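Local coordinates for protein nucleoside kinase (Methanococcus jannaschii, PDB 2C4E) that phosphorylates a wide range of nucleosides, above all inosine, guanosine and cytidine, to their monophosphates, with ATP as the preferred phosphate donor, at residues V50-L61 with Y77-I85; W115-P126 with G139-C147. One frame throughout, in Å; residues are numbered along the deposited sequence.

Contact 1. Residues V50-L61 with Y77-I85; sequences VGIKKLGVNSEL and YLKNLDINI
Val50 meets Ile83 and Leu78 with one methyl: CG2 lies 3.6 Å from Ile83 CD1 and 3.7 Å from Leu78 CD2, both side chains crossing that of Val50 at about a right angle. A chi1 of 174° sets the other branch, CG1, opposite the backbone N and toward Leu81 CD1 and the Tyr77 hydroxyl, whose hydrogen bond goes to Gln284. One turn on, Lys53 and Ile83 slide past each other in opposite directions, Lys53 CG against Ile83 CG1. The lysine chain, bent at chi2, runs on past the carbonyl oxygens of Leu81 and Asp82 and ends in two hydrogen bonds: NZ reaches Asp82 O at 3.0 Å, from above the carbonyl plane, and Asn58 OD1 at 2.8 Å, in that carbonyl plane. The Asp82 carboxylate adds a long salt bridge. A methionine in place of Lys53 would probably leave Asp82 O and Asn58 OD1 without this shared donor and the Asp82 carboxylate without its distant partner. The backbones join in a single bridge: Asn84 N donates to Ser59 O at 3.3 Å and Leu61 N to Asn84 O at 3.0 Å, while the side chains of Glu60 and Asn84 lie side by side, pointing the same way. The segment after helix 73-80 thus lies against helix 44-54 and along strand 58-62, the edge strand of the large sheet, whose other side pairs with strand 7-11.

Contact 2. Residues W115-P126 with G139-C147; sequences WGAAKHYKELNP and GDPEFNLKC
Lys146 reaches back from helix 141-151 to the extended backbone at Leu124-Asn125, where its ammonium meets three oxygens. NZ donates to Asn125 OD1 at 2.8 Å, from above the amide carbonyl plane, more weakly to Leu124 O, and to a water that also lies against Tyr121 O. Pro126 crosses the Lys146 chain at about a right angle, its CG 3.7 Å from Lys146 CB. Phe143, with CG anti to the backbone N (chi1 -178°), projects into the loop: Tyr121 CD2 sits over one ring face, 3.6 Å from Phe143 CD2, the two rings oblique with planes 46° apart. Leu124 O approaches the edge of the phenylalanine ring, and Pro126 CD packs on Phe143 CE1. Next to Phe143, the side chain of Asp140 slides past Tyr121 in the opposite direction, the CB atoms 3.4 Å apart. Asp140 OD2 caps the helix by accepting from Phe143 N at 2.9 Å through the anti lone pair, while OD1 lies by a water that accepts from Lys122 N and also sits close to Ala118 O. Trp115 offers its ring edge to Gly139 O, CH2 lying 3.5 Å away. The connection from strand 109-114 to strand 131-136 thus packs, through its 3-10 segment and flanking residues, on N-capped helix 141-151; strand 131-136 and this helix form a beta-alpha unit of the Rossmann-like domain of the ribokinase fold.

Contacts 1 and 2 follow one another along the chain and do not touch: their centres are 22 Å apart and their nearest atoms about 8 Å. Strand 7-11 links them, pairing with strand 58-62 of contact 1 while its Val11 packs against Phe143 and Cys147 of contact 2. Both lie close to residues of the nucleoside site. Side chain to side chain, Val50 is about 6 Å from Asn47 and Trp115 about 4 Å from Phe113, each a near neighbour in sequence; Leu61 and Gly139 come within about 8 and 9 Å of Gly43. Trp115 also packs on substrate-binding Gln33 of the second subunit, whereas no other chain of the assembly touches the segments of contact 1.

Contact 1. Residues V50-L61 with Y77-I85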
loop_
_atom_site.group_PDB
_atom_site.type_symbol
_atom_site.label_atom_id
_atom_site.label_comp_id
_atom_site.label_asym_id
_atom_site.label_seq_id
_atom_site.Cartn_x
_atom_site.Cartn_y
_atom_site.Cartn_z
ATOM N N VAL A 50 -18.626 8.974 13.056
ATOM C CA VAL A 50 -17.831 9.962 13.775
ATOM C C VAL A 50 -18.373 11.370 13.545
ATOM O O VAL A 50 -18.470 12.142 14.487
ATOM C CB VAL A 50 -16.326 9.851 13.418
ATOM C CG1 VAL A 50 -15.516 10.993 14.058
ATOM C CG2 VAL A 50 -15.776 8.530 13.882
ATOM N N GLY A 51 -18.742 11.702 12.308
ATOM C CA GLY A 51 -19.357 12.995 12.016
ATOM C C GLY A 51 -20.658 13.211 12.766
ATOM O O GLY A 51 -20.937 14.307 13.264
ATOM N N ILE A 52 -21.464 12.161 12.853
ATOM C CA ILE A 52 -22.740 12.217 13.571
ATOM C C ILE A 52 -22.476 12.506 15.039
ATOM O O ILE A 52 -23.098 13.388 15.634
ATOM C CB ILE A 52 -23.522 10.904 13.385
ATOM C CG1 ILE A 52 -24.072 10.832 11.951
ATOM C CG2 ILE A 52 -24.644 10.800 14.404
ATOM C CD1 ILE A 52 -24.468 9.432 11.531
ATOM N N LYS A 53 -21.512 11.795 15.613
ATOM C CA LYS A 53 -21.200 11.936 17.035
ATOM C C LYS A 53 -20.667 13.325 17.337
ATOM O O LYS A 53 -21.012 13.906 18.350
ATOM C CB LYS A 53 -20.207 10.872 17.486
ATOM C CG LYS A 53 -19.972 10.844 18.998
ATOM C CD LYS A 53 -21.227 10.400 19.780
ATOM C CE LYS A 53 -20.944 10.301 21.261
ATOM N NZ LYS A 53 -22.005 9.567 22.020
ATOM N N LYS A 54 -19.834 13.846 16.442
ATOM C CA LYS A 54 -19.271 15.185 16.592
ATOM C C LYS A 54 -20.365 16.250 16.595
ATOM O O LYS A 54 -20.220 17.268 17.263
ATOM C CB LYS A 54 -18.256 15.468 15.478
ATOM C CG LYS A 54 -16.839 14.972 15.794
ATOM C CD LYS A 54 -16.196 15.829 16.914
ATOM C CE LYS A 54 -14.963 16.637 16.465
ATOM N NZ LYS A 54 -15.103 18.085 16.793
ATOM N N LEU A 55 -21.442 16.000 15.846
ATOM C CA LEU A 55 -22.623 16.881 15.815
ATOM C C LEU A 55 -23.581 16.694 17.002
ATOM O O LEU A 55 -24.645 17.301 17.041
ATOM C CB LEU A 55 -23.386 16.704 14.500
ATOM C CG LEU A 55 -22.597 17.151 13.269
ATOM C CD1 LEU A 55 -23.281 16.685 12.001
ATOM C CD2 LEU A 55 -22.379 18.649 13.274
ATOM N N GLY A 56 -23.217 15.848 17.955
ATOM C CA GLY A 56 -23.980 15.691 19.181
ATOM C C GLY A 56 -25.099 14.678 19.109
ATOM O O GLY A 56 -26.050 14.755 19.882
ATOM N N VAL A 57 -24.995 13.729 18.183
ATOM C CA VAL A 57 -25.993 12.675 18.034
ATOM C C VAL A 57 -25.291 11.363 18.287
ATOM O O VAL A 57 -24.178 11.148 17.813
ATOM C CB VAL A 57 -26.660 12.707 16.648
ATOM C CG1 VAL A 57 -27.551 11.468 16.443
ATOM C CG2 VAL A 57 -27.442 14.002 16.489
ATOM N N ASN A 58 -25.914 10.502 19.079
ATOM C CA ASN A 58 -25.274 9.262 19.470
ATOM C C ASN A 58 -25.270 8.343 18.279
ATOM O O ASN A 58 -26.278 8.212 17.610
ATOM C CB ASN A 58 -26.001 8.625 20.653
ATOM C CG ASN A 58 -25.836 9.427 21.927
ATOM O OD1 ASN A 58 -24.739 9.873 22.252
ATOM N ND2 ASN A 58 -26.929 9.633 22.642
ATOM N N SER A 59 -24.118 7.778 17.954
ATOM C CA SER A 59 -24.030 6.846 16.850
ATOM C C SER A 59 -23.467 5.523 17.320
ATOM O O SER A 59 -22.820 5.417 18.363
ATOM C CB SER A 59 -23.189 7.410 15.700
ATOM O OG SER A 59 -21.861 7.670 16.100
ATOM N N GLU A 60 -23.753 4.501 16.541
ATOM C CA GLU A 60 -23.196 3.187 16.759
ATOM C C GLU A 60 -22.709 2.685 15.416
ATOM O O GLU A 60 -23.232 3.066 14.380
ATOM C CB GLU A 60 -24.225 2.235 17.384
ATOM C CG GLU A 60 -25.460 1.907 16.559
ATOM C CD GLU A 60 -26.372 0.885 17.250
ATOM O OE1 GLU A 60 -26.234 0.688 18.470
ATOM O OE2 GLU A 60 -27.236 0.273 16.573
ATOM N N LEU A 61 -21.711 1.825 15.444
ATOM C CA LEU A 61 -21.047 1.365 14.247
ATOM C C LEU A 61 -21.121 -0.143 14.126
ATOM O O LEU A 61 -20.905 -0.867 15.118
ATOM C CB LEU A 61 -19.598 1.839 14.315
ATOM C CG LEU A 61 -18.665 1.789 13.104
ATOM C CD1 LEU A 61 -19.163 2.606 11.949
ATOM C CD2 LEU A 61 -17.306 2.301 13.557
ATOM N N TYR A 77 -9.471 5.541 19.807
ATOM C CA TYR A 77 -10.018 6.770 19.221
ATOM C C TYR A 77 -11.550 6.769 19.201
ATOM O O TYR A 77 -12.183 7.756 19.574
ATOM C CB TYR A 77 -9.439 6.913 17.806
ATOM C CG TYR A 77 -10.078 7.907 16.857
ATOM C CD1 TYR A 77 -9.661 9.233 16.822
ATOM C CD2 TYR A 77 -11.038 7.499 15.934
ATOM C CE1 TYR A 77 -10.220 10.137 15.925
ATOM C CE2 TYR A 77 -11.596 8.388 15.032
ATOM C CZ TYR A 77 -11.184 9.711 15.032
ATOM O OH TYR A 77 -11.714 10.597 14.134
ATOM N N LEU A 78 -12.145 5.654 18.786
ATOM C CA LEU A 78 -13.597 5.542 18.754
ATOM C C LEU A 78 -14.172 5.451 20.167
ATOM O O LEU A 78 -15.213 6.039 20.451
ATOM C CB LEU A 78 -14.034 4.330 17.922
ATOM C CG LEU A 78 -13.799 4.439 16.413
ATOM C CD1 LEU A 78 -14.135 3.111 15.732
ATOM C CD2 LEU A 78 -14.596 5.571 15.792
ATOM N N LYS A 79 -13.488 4.723 21.049
ATOM C CA LYS A 79 -13.936 4.599 22.429
ATOM C C LYS A 79 -13.911 5.971 23.099
ATOM O O LYS A 79 -14.826 6.318 23.843
ATOM C CB LYS A 79 -13.073 3.595 23.206
ATOM C CG LYS A 79 -13.432 2.135 22.945
ATOM C CD LYS A 79 -12.508 1.191 23.725
ATOM C CE LYS A 79 -12.734 -0.262 23.341
ATOM N NZ LYS A 79 -11.707 -1.159 23.944
ATOM N N ASN A 80 -12.885 6.762 22.792
ATOM C CA ASN A 80 -12.711 8.083 23.398
ATOM C C ASN A 80 -13.759 9.080 22.921
ATOM O O ASN A 80 -14.107 10.019 23.643
ATOM C CB ASN A 80 -11.292 8.624 23.146
ATOM C CG ASN A 80 -10.270 8.077 24.127
ATOM O OD1 ASN A 80 -10.598 7.299 25.026
ATOM N ND2 ASN A 80 -9.014 8.488 23.960
ATOM N N LEU A 81 -14.276 8.862 21.713
ATOM C CA LEU A 81 -15.364 9.666 21.177
ATOM C C LEU A 81 -16.742 9.174 21.630
ATOM O O LEU A 81 -17.748 9.770 21.261
ATOM C CB LEU A 81 -15.293 9.696 19.645
ATOM C CG LEU A 81 -14.091 10.466 19.090
ATOM C CD1 LEU A 81 -13.808 10.068 17.648
ATOM C CD2 LEU A 81 -14.318 11.975 19.196
ATOM N N ASP A 82 -16.786 8.098 22.422
ATOM C CA ASP A 82 -18.046 7.539 22.944
ATOM C C ASP A 82 -18.940 7.020 21.816
ATOM O O ASP A 82 -20.158 7.153 21.857
ATOM C CB ASP A 82 -18.791 8.582 23.792
ATOM C CG ASP A 82 -19.591 7.961 24.924
ATOM O OD1 ASP A 82 -20.416 7.058 24.669
ATOM O OD2 ASP A 82 -19.456 8.319 26.114
ATOM N N ILE A 83 -18.326 6.435 20.796
ATOM C CA ILE A 83 -19.083 5.825 19.720
ATOM C C ILE A 83 -19.261 4.355 20.096
ATOM O O ILE A 83 -18.295 3.674 20.396
ATOM C CB ILE A 83 -18.386 6.045 18.362
ATOM C CG1 ILE A 83 -18.499 7.537 17.994
ATOM C CG2 ILE A 83 -19.050 5.199 17.280
ATOM C CD1 ILE A 83 -17.741 7.951 16.786
ATOM N N ASN A 84 -20.512 3.901 20.112
ATOM C CA ASN A 84 -20.862 2.535 20.497
ATOM C C ASN A 84 -20.316 1.597 19.425
ATOM O O ASN A 84 -20.770 1.624 18.281
ATOM C CB ASN A 84 -22.392 2.427 20.625
ATOM C CG ASN A 84 -22.884 1.066 21.134
ATOM O OD1 ASN A 84 -23.916 0.993 21.819
ATOM N ND2 ASN A 84 -22.187 0.008 20.798
ATOM N N ILE A 85 -19.320 0.794 19.790
ATOM C CA ILE A 85 -18.719 -0.150 18.857
ATOM C C ILE A 85 -18.945 -1.576 19.338
ATOM O O ILE A 85 -18.197 -2.479 18.980
ATOM C CB ILE A 85 -17.222 0.150 18.672
ATOM C CG1 ILE A 85 -16.495 0.175 20.034
ATOM C CG2 ILE A 85 -17.062 1.455 17.951
ATOM C CD1 ILE A 85 -15.006 0.099 19.942
HETATM O O HOH W 1 -22.043 -0.914 17.786
#

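Contact 2. Residues W115-P126 with G139-C147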
loop_
_atom_site.group_PDB
_atom_site.type_symbol
_atom_site.label_atom_id
_atom_site.label_comp_id
_atom_site.label_asym_id
_atom_site.label_seq_id
_atom_site.Cartn_x
_atom_site.Cartn_y
_atom_site.Cartn_z
ATOM N N TRP A 115 -9.721 -5.474 0.860
ATOM C CA TRP A 115 -10.973 -6.013 1.398
ATOM C C TRP A 115 -10.801 -6.553 2.820
ATOM O O TRP A 115 -11.572 -6.214 3.709
ATOM C CB TRP A 115 -11.440 -7.119 0.456
ATOM C CG TRP A 115 -12.806 -7.645 0.676
ATOM C CD1 TRP A 115 -13.136 -8.943 0.902
ATOM C CD2 TRP A 115 -14.038 -6.917 0.625
ATOM N NE1 TRP A 115 -14.495 -9.070 1.016
ATOM C CE2 TRP A 115 -15.075 -7.837 0.858
ATOM C CE3 TRP A 115 -14.374 -5.573 0.426
ATOM C CZ2 TRP A 115 -16.418 -7.463 0.891
ATOM C CZ3 TRP A 115 -15.712 -5.205 0.454
ATOM C CH2 TRP A 115 -16.713 -6.146 0.686
ATOM N N GLY A 116 -9.764 -7.372 3.027
ATOM C CA GLY A 116 -9.408 -7.882 4.345
ATOM C C GLY A 116 -10.558 -8.542 5.103
ATOM O O GLY A 116 -11.170 -9.506 4.598
ATOM N N ALA A 117 -10.855 -7.991 6.294
ATOM C CA ALA A 117 -11.884 -8.519 7.210
ATOM C C ALA A 117 -13.328 -8.362 6.728
ATOM O O ALA A 117 -14.235 -8.986 7.283
ATOM C CB ALA A 117 -11.739 -7.861 8.591
ATOM N N ALA A 118 -13.554 -7.508 5.729
ATOM C CA ALA A 118 -14.860 -7.427 5.064
ATOM C C ALA A 118 -15.305 -8.763 4.445
ATOM O O ALA A 118 -16.488 -8.950 4.136
ATOM C CB ALA A 118 -14.841 -6.335 4.002
ATOM N N LYS A 119 -14.373 -9.699 4.268
ATOM C CA LYS A 119 -14.741 -11.047 3.830
ATOM C C LYS A 119 -15.761 -11.692 4.783
ATOM O O LYS A 119 -16.504 -12.586 4.386
ATOM C CB LYS A 119 -13.499 -11.947 3.650
ATOM C CG LYS A 119 -12.798 -12.354 4.943
ATOM C CD LYS A 119 -13.452 -13.562 5.587
ATOM C CE LYS A 119 -12.470 -14.557 6.096
ATOM N NZ LYS A 119 -13.129 -15.846 6.470
ATOM N N HIS A 120 -15.790 -11.239 6.035
ATOM C CA HIS A 120 -16.642 -11.851 7.051
ATOM C C HIS A 120 -18.125 -11.479 6.932
ATOM O O HIS A 120 -18.950 -12.190 7.497
ATOM C CB HIS A 120 -16.148 -11.512 8.469
ATOM C CG HIS A 120 -14.861 -12.174 8.839
ATOM N ND1 HIS A 120 -14.734 -13.542 8.969
ATOM C CD2 HIS A 120 -13.636 -11.657 9.095
ATOM C CE1 HIS A 120 -13.490 -13.835 9.296
ATOM N NE2 HIS A 120 -12.805 -12.710 9.385
ATOM N N TYR A 121 -18.480 -10.391 6.238
ATOM C CA TYR A 121 -19.899 -10.031 6.121
ATOM C C TYR A 121 -20.765 -11.190 5.613
ATOM O O TYR A 121 -21.859 -11.397 6.112
ATOM C CB TYR A 121 -20.141 -8.798 5.228
ATOM C CG TYR A 121 -19.687 -7.494 5.841
ATOM C CD1 TYR A 121 -18.564 -6.839 5.351
ATOM C CD2 TYR A 121 -20.354 -6.930 6.929
ATOM C CE1 TYR A 121 -18.130 -5.655 5.893
ATOM C CE2 TYR A 121 -19.920 -5.735 7.484
ATOM C CZ TYR A 121 -18.807 -5.101 6.953
ATOM O OH TYR A 121 -18.342 -3.934 7.492
ATOM N N LYS A 122 -20.283 -11.948 4.631
ATOM C CA LYS A 122 -21.077 -13.063 4.094
ATOM C C LYS A 122 -21.306 -14.202 5.104
ATOM O O LYS A 122 -22.179 -15.041 4.902
ATOM C CB LYS A 122 -20.485 -13.588 2.778
ATOM C CG LYS A 122 -19.123 -14.236 2.888
ATOM C CD LYS A 122 -18.608 -14.641 1.496
ATOM C CE LYS A 122 -17.103 -14.853 1.456
ATOM N NZ LYS A 122 -16.345 -13.723 2.073
ATOM N N GLU A 123 -20.524 -14.229 6.177
ATOM C CA GLU A 123 -20.716 -15.191 7.266
ATOM C C GLU A 123 -21.728 -14.718 8.310
ATOM O O GLU A 123 -22.139 -15.496 9.162
ATOM C CB GLU A 123 -19.389 -15.451 7.984
ATOM C CG GLU A 123 -18.296 -16.053 7.113
ATOM C CD GLU A 123 -16.896 -15.746 7.628
ATOM O OE1 GLU A 123 -16.730 -15.457 8.838
ATOM O OE2 GLU A 123 -15.956 -15.791 6.811
ATOM N N LEU A 124 -22.101 -13.443 8.254
ATOM C CA LEU A 124 -22.886 -12.806 9.306
ATOM C C LEU A 124 -24.295 -12.435 8.861
ATOM O O LEU A 124 -24.610 -12.391 7.678
ATOM C CB LEU A 124 -22.176 -11.534 9.794
ATOM C CG LEU A 124 -20.732 -11.706 10.276
ATOM C CD1 LEU A 124 -20.067 -10.348 10.428
ATOM C CD2 LEU A 124 -20.677 -12.484 11.584
ATOM N N ASN A 125 -25.138 -12.167 9.848
ATOM C CA ASN A 125 -26.457 -11.612 9.613
ATOM C C ASN A 125 -26.649 -10.422 10.541
ATOM O O ASN A 125 -26.074 -10.379 11.623
ATOM C CB ASN A 125 -27.530 -12.682 9.809
ATOM C CG ASN A 125 -27.502 -13.735 8.703
ATOM O OD1 ASN A 125 -27.786 -13.443 7.542
ATOM N ND2 ASN A 125 -27.133 -14.954 9.055
ATOM N N PRO A 126 -27.397 -9.420 10.096
ATOM C CA PRO A 126 -27.596 -8.223 10.925
ATOM C C PRO A 126 -28.386 -8.481 12.206
ATOM O O PRO A 126 -29.275 -9.325 12.221
ATOM C CB PRO A 126 -28.345 -7.252 9.997
ATOM C CG PRO A 126 -28.901 -8.079 8.874
ATOM C CD PRO A 126 -28.074 -9.332 8.792
ATOM N N GLY A 139 -19.883 -1.199 1.655
ATOM C CA GLY A 139 -19.584 -2.371 2.445
ATOM C C GLY A 139 -19.767 -3.606 1.604
ATOM O O GLY A 139 -19.205 -3.705 0.502
ATOM N N ASP A 140 -20.483 -4.578 2.148
ATOM C CA ASP A 140 -20.802 -5.801 1.438
ATOM C C ASP A 140 -22.254 -5.669 0.991
ATOM O O ASP A 140 -23.153 -5.567 1.833
ATOM C CB ASP A 140 -20.634 -6.998 2.361
ATOM C CG ASP A 140 -20.993 -8.291 1.695
ATOM O OD1 ASP A 140 -20.095 -8.972 1.144
ATOM O OD2 ASP A 140 -22.164 -8.722 1.686
ATOM N N PRO A 141 -22.495 -5.599 -0.312
ATOM C CA PRO A 141 -23.867 -5.377 -0.797
ATOM C C PRO A 141 -24.891 -6.398 -0.302
ATOM O O PRO A 141 -26.019 -6.001 0.013
ATOM C CB PRO A 141 -23.699 -5.435 -2.317
ATOM C CG PRO A 141 -22.295 -4.886 -2.515
ATOM C CD PRO A 141 -21.527 -5.589 -1.424
ATOM N N GLU A 142 -24.529 -7.674 -0.205
ATOM C CA GLU A 142 -25.494 -8.682 0.241
ATOM C C GLU A 142 -25.863 -8.443 1.701
ATOM O O GLU A 142 -27.044 -8.491 2.069
ATOM C CB GLU A 142 -24.971 -10.113 0.044
ATOM C CG GLU A 142 -25.887 -11.175 0.652
ATOM C CD GLU A 142 -25.354 -12.606 0.588
ATOM O OE1 GLU A 142 -24.122 -12.839 0.541
ATOM O OE2 GLU A 142 -26.195 -13.522 0.608
ATOM N N PHE A 143 -24.863 -8.142 2.525
ATOM C CA PHE A 143 -25.118 -7.873 3.939
ATOM C C PHE A 143 -25.912 -6.569 4.052
ATOM O O PHE A 143 -26.843 -6.464 4.846
ATOM C CB PHE A 143 -23.793 -7.790 4.701
ATOM C CG PHE A 143 -23.949 -7.561 6.176
ATOM C CD1 PHE A 143 -24.141 -8.623 7.038
ATOM C CD2 PHE A 143 -23.894 -6.279 6.704
ATOM C CE1 PHE A 143 -24.275 -8.423 8.412
ATOM C CE2 PHE A 143 -24.025 -6.079 8.083
ATOM C CZ PHE A 143 -24.220 -7.154 8.931
ATOM N N ASN A 144 -25.584 -5.594 3.207
ATOM C CA ASN A 144 -26.261 -4.301 3.230
ATOM C C ASN A 144 -27.739 -4.450 2.881
ATOM O O ASN A 144 -28.605 -3.865 3.550
ATOM C CB ASN A 144 -25.582 -3.299 2.294
ATOM C CG ASN A 144 -24.262 -2.770 2.855
ATOM O OD1 ASN A 144 -23.453 -2.133 2.144
ATOM N ND2 ASN A 144 -24.033 -3.032 4.106
ATOM N N LEU A 145 -28.044 -5.282 1.890
ATOM C CA LEU A 145 -29.449 -5.559 1.574
ATOM C C LEU A 145 -30.139 -6.251 2.746
ATOM O O LEU A 145 -31.285 -5.920 3.083
ATOM C CB LEU A 145 -29.570 -6.403 0.302
ATOM C CG LEU A 145 -30.984 -6.805 -0.126
ATOM C CD1 LEU A 145 -31.895 -5.583 -0.327
ATOM C CD2 LEU A 145 -30.934 -7.635 -1.390
ATOM N N LYS A 146 -29.474 -7.205 3.394
ATOM C CA LYS A 146 -30.070 -7.828 4.573
ATOM C C LYS A 146 -30.408 -6.778 5.616
ATOM O O LYS A 146 -31.461 -6.835 6.225
ATOM C CB LYS A 146 -29.144 -8.860 5.225
ATOM C CG LYS A 146 -28.889 -10.107 4.411
ATOM C CD LYS A 146 -27.919 -11.006 5.163
ATOM C CE LYS A 146 -27.801 -12.374 4.529
ATOM N NZ LYS A 146 -26.608 -13.117 5.037
ATOM N N CYS A 147 -29.509 -5.810 5.809
ATOM C CA CYS A 147 -29.727 -4.744 6.785
ATOM C C CYS A 147 -30.947 -3.911 6.421
ATOM O O CYS A 147 -31.794 -3.656 7.293
ATOM C CB CYS A 147 -28.506 -3.837 6.908
ATOM S SG CYS A 147 -27.107 -4.629 7.722
HETATM O O HOH W 2 -18.272 -10.531 2.672
HETATM O O HOH W 3 -24.371 -11.475 4.838
#